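Local coordinates for protein putative exotoxin (superantigen) (Streptococcus pyogenes, PDB 1TY0) that probably acts as a superantigen toxin, can use one common surface for T-cell receptor binding and dimerisation, and binds zinc, at residues C28-L33 against Q68-F73; H36-D41 against V52-E57. One frame throughout, in Å; residues are numbered along the deposited sequence.

Contact 1 (C28-L33 against Q68-F73); sequences CNIDYL and QKVNIF
Cys28, Asn29 and Ile30 pair with Gln68, Lys69 and Val70 in a short antiparallel seam that joins the first and fourth strands of the OB-fold, the pairing by which its barrel closes. The strand axes run at 110° to each other, in keeping with a seam only a few residues long; Ile30 is the last residue of strand 28-33 to bond across it. Cys28 and Val70 form a hydrogen-bonded pair, Cys28 N to Val70 O at 2.8 Å and Val70 N to Cys28 O at 2.7 Å. One step on, Asn29 faces Lys69 as a non-hydrogen-bonded pair. Ile30 N then donates to Gln68 O at 3.0 Å, approaching nearly along the C=O axis, while Gln68 OE1 turns back to Thr65 N.

Apolar residues suit the face carrying Cys28 and Val70, which is buried. Ile30 keeps CG1 anti to its own carbonyl carbon (chi1 -66°) and extends beyond it, carrying CD1 across Val70 at about a right angle to within 3.5 Å of Val70 CG1. The other branch, Val70 CG2, rests 3.5 Å from Cys28 O. More loosely, Cys28 SG comes 4.4 Å from Ile72 CD1. The opposite face suits polar residues: Lys69 is exposed, and its chain bends at chi2 (-61°) so that its methylene CD lies 3.9 Å from Cys28 O.

The seam is built into the barrel from several sides. Ile40 of strand 37-41 packs on both Cys28 and Ile30, strand 84-93 meets Val70 through Val91 and Ile72 through Ile87, and Val23 of strand 23-26 also touches Ile72.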
loop_
_atom_site.group_PDB
_atom_site.type_symbol
_atom_site.label_atom_id
_atom_site.label_comp_id
_atom_site.label_asym_id
_atom_site.label_seq_id
_atom_site.Cartn_x
_atom_site.Cartn_y
_atom_site.Cartn_z
ATOM N N CYS A 28 -7.486 -4.603 -18.367
ATOM C CA CYS A 28 -7.500 -3.156 -18.557
ATOM C C CYS A 28 -7.022 -2.785 -19.952
ATOM O O CYS A 28 -6.139 -3.432 -20.509
ATOM C CB CYS A 28 -6.590 -2.492 -17.531
ATOM S SG CYS A 28 -7.034 -2.912 -15.846
ATOM N N ASN A 29 -7.584 -1.718 -20.501
ATOM C CA ASN A 29 -7.217 -1.291 -21.846
ATOM C C ASN A 29 -5.993 -0.392 -21.927
ATOM O O ASN A 29 -5.853 0.558 -21.152
ATOM C CB ASN A 29 -8.392 -0.567 -22.504
ATOM C CG ASN A 29 -8.131 -0.247 -23.958
ATOM O OD1 ASN A 29 -7.806 0.886 -24.315
ATOM N ND2 ASN A 29 -8.254 -1.255 -24.809
ATOM N N ILE A 30 -5.106 -0.696 -22.870
ATOM C CA ILE A 30 -3.925 0.132 -23.096
ATOM C C ILE A 30 -4.419 1.311 -23.921
ATOM O O ILE A 30 -4.709 1.163 -25.109
ATOM C CB ILE A 30 -2.837 -0.605 -23.913
ATOM C CG1 ILE A 30 -2.279 -1.781 -23.105
ATOM C CG2 ILE A 30 -1.708 0.367 -24.276
ATOM C CD1 ILE A 30 -1.182 -2.557 -23.813
ATOM N N ASP A 31 -4.526 2.477 -23.294
ATOM C CA ASP A 31 -5.001 3.665 -23.999
ATOM C C ASP A 31 -3.931 4.286 -24.879
ATOM O O ASP A 31 -4.226 4.813 -25.959
ATOM C CB ASP A 31 -5.513 4.716 -23.011
ATOM C CG ASP A 31 -6.944 4.459 -22.574
ATOM O OD1 ASP A 31 -7.577 3.521 -23.100
ATOM O OD2 ASP A 31 -7.444 5.201 -21.708
ATOM N N TYR A 32 -2.688 4.237 -24.423
ATOM C CA TYR A 32 -1.601 4.814 -25.203
ATOM C C TYR A 32 -0.258 4.198 -24.837
ATOM O O TYR A 32 -0.049 3.762 -23.696
ATOM C CB TYR A 32 -1.554 6.333 -24.987
ATOM C CG TYR A 32 -0.806 7.068 -26.069
ATOM C CD1 TYR A 32 -1.340 7.185 -27.354
ATOM C CD2 TYR A 32 0.447 7.622 -25.821
ATOM C CE1 TYR A 32 -0.640 7.837 -28.366
ATOM C CE2 TYR A 32 1.158 8.275 -26.829
ATOM C CZ TYR A 32 0.605 8.379 -28.096
ATOM O OH TYR A 32 1.306 9.028 -29.085
ATOM N N LEU A 33 0.643 4.157 -25.818
ATOM C CA LEU A 33 1.984 3.616 -25.635
ATOM C C LEU A 33 3.040 4.606 -26.109
ATOM O O LEU A 33 2.981 5.099 -27.237
ATOM C CB LEU A 33 2.162 2.312 -26.430
ATOM C CG LEU A 33 1.330 1.083 -26.054
ATOM C CD1 LEU A 33 1.497 0.007 -27.122
ATOM C CD2 LEU A 33 1.778 0.559 -24.693
ATOM N N GLN A 68 -5.026 -3.041 -26.541
ATOM C CA GLN A 68 -4.846 -4.443 -26.199
ATOM C C GLN A 68 -5.229 -4.471 -24.720
ATOM O O GLN A 68 -5.028 -3.481 -24.011
ATOM C CB GLN A 68 -3.375 -4.840 -26.354
ATOM C CG GLN A 68 -3.048 -6.275 -25.977
ATOM C CD GLN A 68 -1.553 -6.565 -26.032
ATOM O OE1 GLN A 68 -0.783 -5.828 -26.660
ATOM N NE2 GLN A 68 -1.136 -7.652 -25.382
ATOM N N LYS A 69 -5.797 -5.582 -24.261
ATOM C CA LYS A 69 -6.172 -5.710 -22.859
ATOM C C LYS A 69 -4.992 -6.288 -22.094
ATOM O O LYS A 69 -4.329 -7.218 -22.559
ATOM C CB LYS A 69 -7.389 -6.627 -22.705
ATOM C CG LYS A 69 -8.669 -6.075 -23.315
ATOM C CD LYS A 69 -9.066 -4.762 -22.661
ATOM C CE LYS A 69 -10.347 -4.200 -23.271
ATOM N NZ LYS A 69 -10.185 -3.876 -24.713
ATOM N N VAL A 70 -4.718 -5.726 -20.923
ATOM C CA VAL A 70 -3.609 -6.199 -20.111
ATOM C C VAL A 70 -3.971 -6.277 -18.641
ATOM O O VAL A 70 -4.973 -5.713 -18.198
ATOM C CB VAL A 70 -2.378 -5.268 -20.234
ATOM C CG1 VAL A 70 -1.854 -5.268 -21.665
ATOM C CG2 VAL A 70 -2.747 -3.856 -19.805
ATOM N N ASN A 71 -3.148 -7.008 -17.897
ATOM C CA ASN A 71 -3.313 -7.125 -16.459
ATOM C C ASN A 71 -2.194 -6.323 -15.832
ATOM O O ASN A 71 -1.093 -6.224 -16.386
ATOM C CB ASN A 71 -3.216 -8.578 -16.012
ATOM C CG ASN A 71 -4.378 -9.405 -16.509
ATOM O OD1 ASN A 71 -5.502 -8.918 -16.574
ATOM N ND2 ASN A 71 -4.116 -10.663 -16.853
ATOM N N ILE A 72 -2.479 -5.754 -14.670
ATOM C CA ILE A 72 -1.508 -4.942 -13.969
ATOM C C ILE A 72 -1.267 -5.459 -12.564
ATOM O O ILE A 72 -2.212 -5.726 -11.820
ATOM C CB ILE A 72 -2.001 -3.487 -13.814
ATOM C CG1 ILE A 72 -2.250 -2.865 -15.186
ATOM C CG2 ILE A 72 -0.982 -2.675 -13.004
ATOM C CD1 ILE A 72 -2.946 -1.514 -15.116
ATOM N N PHE A 73 0.002 -5.621 -12.219
ATOM C CA PHE A 73 0.376 -5.997 -10.859
ATOM C C PHE A 73 1.704 -5.304 -10.646
ATOM O O PHE A 73 2.764 -5.826 -11.010
ATOM C CB PHE A 73 0.552 -7.499 -10.659
ATOM C CG PHE A 73 0.590 -7.890 -9.206
ATOM C CD1 PHE A 73 1.729 -7.659 -8.443
ATOM C CD2 PHE A 73 -0.540 -8.406 -8.580
ATOM C CE1 PHE A 73 1.739 -7.931 -7.075
ATOM C CE2 PHE A 73 -0.538 -8.683 -7.211
ATOM C CZ PHE A 73 0.607 -8.442 -6.460
#

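Contact 2 (H36-D41 against V52-E57); sequences HDFYID and VDSEVE
Between Phe38 and Ser54, and again between Ile40 and Val52, the second and third strands of the OB-fold barrel meet as antiparallel hydrogen-bonded pairs, their axes at 164°. Five backbone hydrogen bonds hold the register, from Val52 N to Ile40 O at one end to Val56 N to His36 O (2.8 Å) at the other.

The tight side is the buried one. Phe38 presents its ring edge to Val56, whose CG1 lies in the ring plane 3.9 Å from Phe38 CE2, and the same ring packs edge-to-face with Phe64. Ser54 is small enough to fit beside Phe38 CB, and its hydroxyl is satisfied by Gly89 O. Branched Ile40 and Val52 fill the next position along.

The other face is polar and partly open to solvent. Asp37, Tyr39 and Glu55 suit it, Glu55 by a salt bridge to Lys191. Asp53, though buried, lies alongside the Tyr39 ring, its carboxylate 18° from the ring plane. A water donates to Asp37 OD1 at 2.6 Å and weakly to Glu55 OE1. The carboxylates of Asp37 and Asp53 are nearly coplanar, and Asp37 OD2 sits 2.5 Å from Asp53 OD1, close enough that one acid is probably protonated.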
loop_
_atom_site.group_PDB
_atom_site.type_symbol
_atom_site.label_atom_id
_atom_site.label_comp_id
_atom_site.label_asym_id
_atom_site.label_seq_id
_atom_site.Cartn_x
_atom_site.Cartn_y
_atom_site.Cartn_z
ATOM N N HIS A 36 8.659 4.467 -23.560
ATOM C CA HIS A 36 8.965 3.821 -22.291
ATOM C C HIS A 36 7.827 3.781 -21.273
ATOM O O HIS A 36 8.051 3.444 -20.105
ATOM C CB HIS A 36 10.190 4.487 -21.657
ATOM C CG HIS A 36 11.441 4.340 -22.466
ATOM N ND1 HIS A 36 11.692 5.093 -23.595
ATOM C CD2 HIS A 36 12.494 3.499 -22.335
ATOM C CE1 HIS A 36 12.846 4.721 -24.122
ATOM N NE2 HIS A 36 13.352 3.754 -23.377
ATOM N N ASP A 37 6.612 4.115 -21.701
ATOM C CA ASP A 37 5.474 4.097 -20.783
ATOM C C ASP A 37 4.203 3.482 -21.350
ATOM O O ASP A 37 3.887 3.637 -22.531
ATOM C CB ASP A 37 5.126 5.517 -20.321
ATOM C CG ASP A 37 6.164 6.111 -19.399
ATOM O OD1 ASP A 37 7.207 6.567 -19.911
ATOM O OD2 ASP A 37 5.939 6.125 -18.161
ATOM N N PHE A 38 3.478 2.782 -20.480
ATOM C CA PHE A 38 2.187 2.197 -20.818
ATOM C C PHE A 38 1.204 3.139 -20.127
ATOM O O PHE A 38 1.403 3.462 -18.957
ATOM C CB PHE A 38 1.971 0.833 -20.149
ATOM C CG PHE A 38 2.760 -0.301 -20.736
ATOM C CD1 PHE A 38 2.238 -1.058 -21.780
ATOM C CD2 PHE A 38 3.989 -0.661 -20.192
ATOM C CE1 PHE A 38 2.929 -2.168 -22.272
ATOM C CE2 PHE A 38 4.689 -1.769 -20.680
ATOM C CZ PHE A 38 4.152 -2.520 -21.722
ATOM N N TYR A 39 0.173 3.603 -20.828
ATOM C CA TYR A 39 -0.844 4.427 -20.179
ATOM C C TYR A 39 -2.093 3.570 -20.254
ATOM O O TYR A 39 -2.700 3.429 -21.314
ATOM C CB TYR A 39 -1.020 5.766 -20.895
ATOM C CG TYR A 39 0.129 6.692 -20.593
ATOM C CD1 TYR A 39 0.291 7.234 -19.315
ATOM C CD2 TYR A 39 1.108 6.950 -21.548
ATOM C CE1 TYR A 39 1.404 8.003 -18.997
ATOM C CE2 TYR A 39 2.230 7.717 -21.238
ATOM C CZ TYR A 39 2.370 8.237 -19.961
ATOM O OH TYR A 39 3.490 8.975 -19.637
ATOM N N ILE A 40 -2.451 2.990 -19.111
ATOM C CA ILE A 40 -3.572 2.061 -19.004
ATOM C C ILE A 40 -4.762 2.622 -18.242
ATOM O O ILE A 40 -4.616 3.229 -17.181
ATOM C CB ILE A 40 -3.119 0.757 -18.295
ATOM C CG1 ILE A 40 -1.802 0.251 -18.898
ATOM C CG2 ILE A 40 -4.209 -0.290 -18.375
ATOM C CD1 ILE A 40 -1.823 0.034 -20.386
ATOM N N ASP A 41 -5.948 2.395 -18.786
ATOM C CA ASP A 41 -7.166 2.880 -18.171
ATOM C C ASP A 41 -7.759 1.935 -17.123
ATOM O O ASP A 41 -7.950 0.748 -17.386
ATOM C CB ASP A 41 -8.207 3.136 -19.255
ATOM C CG ASP A 41 -9.469 3.770 -18.712
ATOM O OD1 ASP A 41 -9.362 4.569 -17.763
ATOM O OD2 ASP A 41 -10.565 3.485 -19.241
ATOM N N VAL A 52 -3.137 4.205 -15.032
ATOM C CA VAL A 52 -1.909 3.679 -14.465
ATOM C C VAL A 52 -0.806 3.952 -15.472
ATOM O O VAL A 52 -0.955 3.659 -16.660
ATOM C CB VAL A 52 -1.995 2.161 -14.228
ATOM C CG1 VAL A 52 -0.625 1.614 -13.791
ATOM C CG2 VAL A 52 -3.044 1.861 -13.164
ATOM N N ASP A 53 0.281 4.548 -14.998
ATOM C CA ASP A 53 1.433 4.813 -15.844
ATOM C C ASP A 53 2.510 3.815 -15.467
ATOM O O ASP A 53 3.076 3.889 -14.379
ATOM C CB ASP A 53 1.985 6.223 -15.637
ATOM C CG ASP A 53 3.389 6.376 -16.206
ATOM O OD1 ASP A 53 3.667 5.762 -17.261
ATOM O OD2 ASP A 53 4.211 7.099 -15.603
ATOM N N SER A 54 2.780 2.872 -16.360
ATOM C CA SER A 54 3.813 1.879 -16.110
ATOM C C SER A 54 5.047 2.263 -16.912
ATOM O O SER A 54 5.019 2.260 -18.137
ATOM C CB SER A 54 3.347 0.487 -16.543
ATOM O OG SER A 54 4.416 -0.436 -16.413
ATOM N N GLU A 55 6.127 2.591 -16.216
ATOM C CA GLU A 55 7.368 2.975 -16.878
ATOM C C GLU A 55 8.262 1.748 -17.018
ATOM O O GLU A 55 8.455 0.999 -16.060
ATOM C CB GLU A 55 8.070 4.055 -16.061
ATOM C CG GLU A 55 9.324 4.611 -16.711
ATOM C CD GLU A 55 9.992 5.659 -15.848
ATOM O OE1 GLU A 55 9.349 6.695 -15.564
ATOM O OE2 GLU A 55 11.160 5.446 -15.448
ATOM N N VAL A 56 8.805 1.545 -18.213
ATOM C CA VAL A 56 9.654 0.386 -18.457
ATOM C C VAL A 56 10.929 0.696 -19.231
ATOM O O VAL A 56 11.166 1.830 -19.658
ATOM C CB VAL A 56 8.883 -0.715 -19.225
ATOM C CG1 VAL A 56 7.763 -1.282 -18.349
ATOM C CG2 VAL A 56 8.295 -0.145 -20.514
ATOM N N GLU A 57 11.754 -0.333 -19.387
ATOM C CA GLU A 57 13.001 -0.218 -20.125
ATOM C C GLU A 57 12.693 -0.186 -21.616
ATOM O O GLU A 57 11.560 -0.432 -22.030
ATOM C CB GLU A 57 13.920 -1.398 -19.783
ATOM C CG GLU A 57 14.681 -1.212 -18.478
ATOM C CD GLU A 57 15.417 -2.466 -18.023
ATOM O OE1 GLU A 57 15.812 -3.283 -18.882
ATOM O OE2 GLU A 57 15.612 -2.624 -16.797
HETATM O O HOH W 1 9.375 7.665 -18.926
#

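In the fold
After helix 5-18 and strand 23-26 the chain lays down strand 28-33, turns into strand 37-41, passes the short helix 43-46 and returns along strand 51-55. Contact 2 closes this inner loop, with ten residues between its segments. The chain then runs on to strand 69-74, where contact 1 closes the wider loop of 34 residues that encloses contact 2 entirely, so the two nest without crossing. Contact 1 joins strands 28-33 and 69-74, contact 2 joins 37-41 and 51-55, and the pairing of 28-33 with 37-41, where Asp31 and Tyr32 both face Tyr39 in a classic beta bulge, links the two. Strand 84-93 completes the sheet, pairing parallel with 51-55 and antiparallel with 69-74.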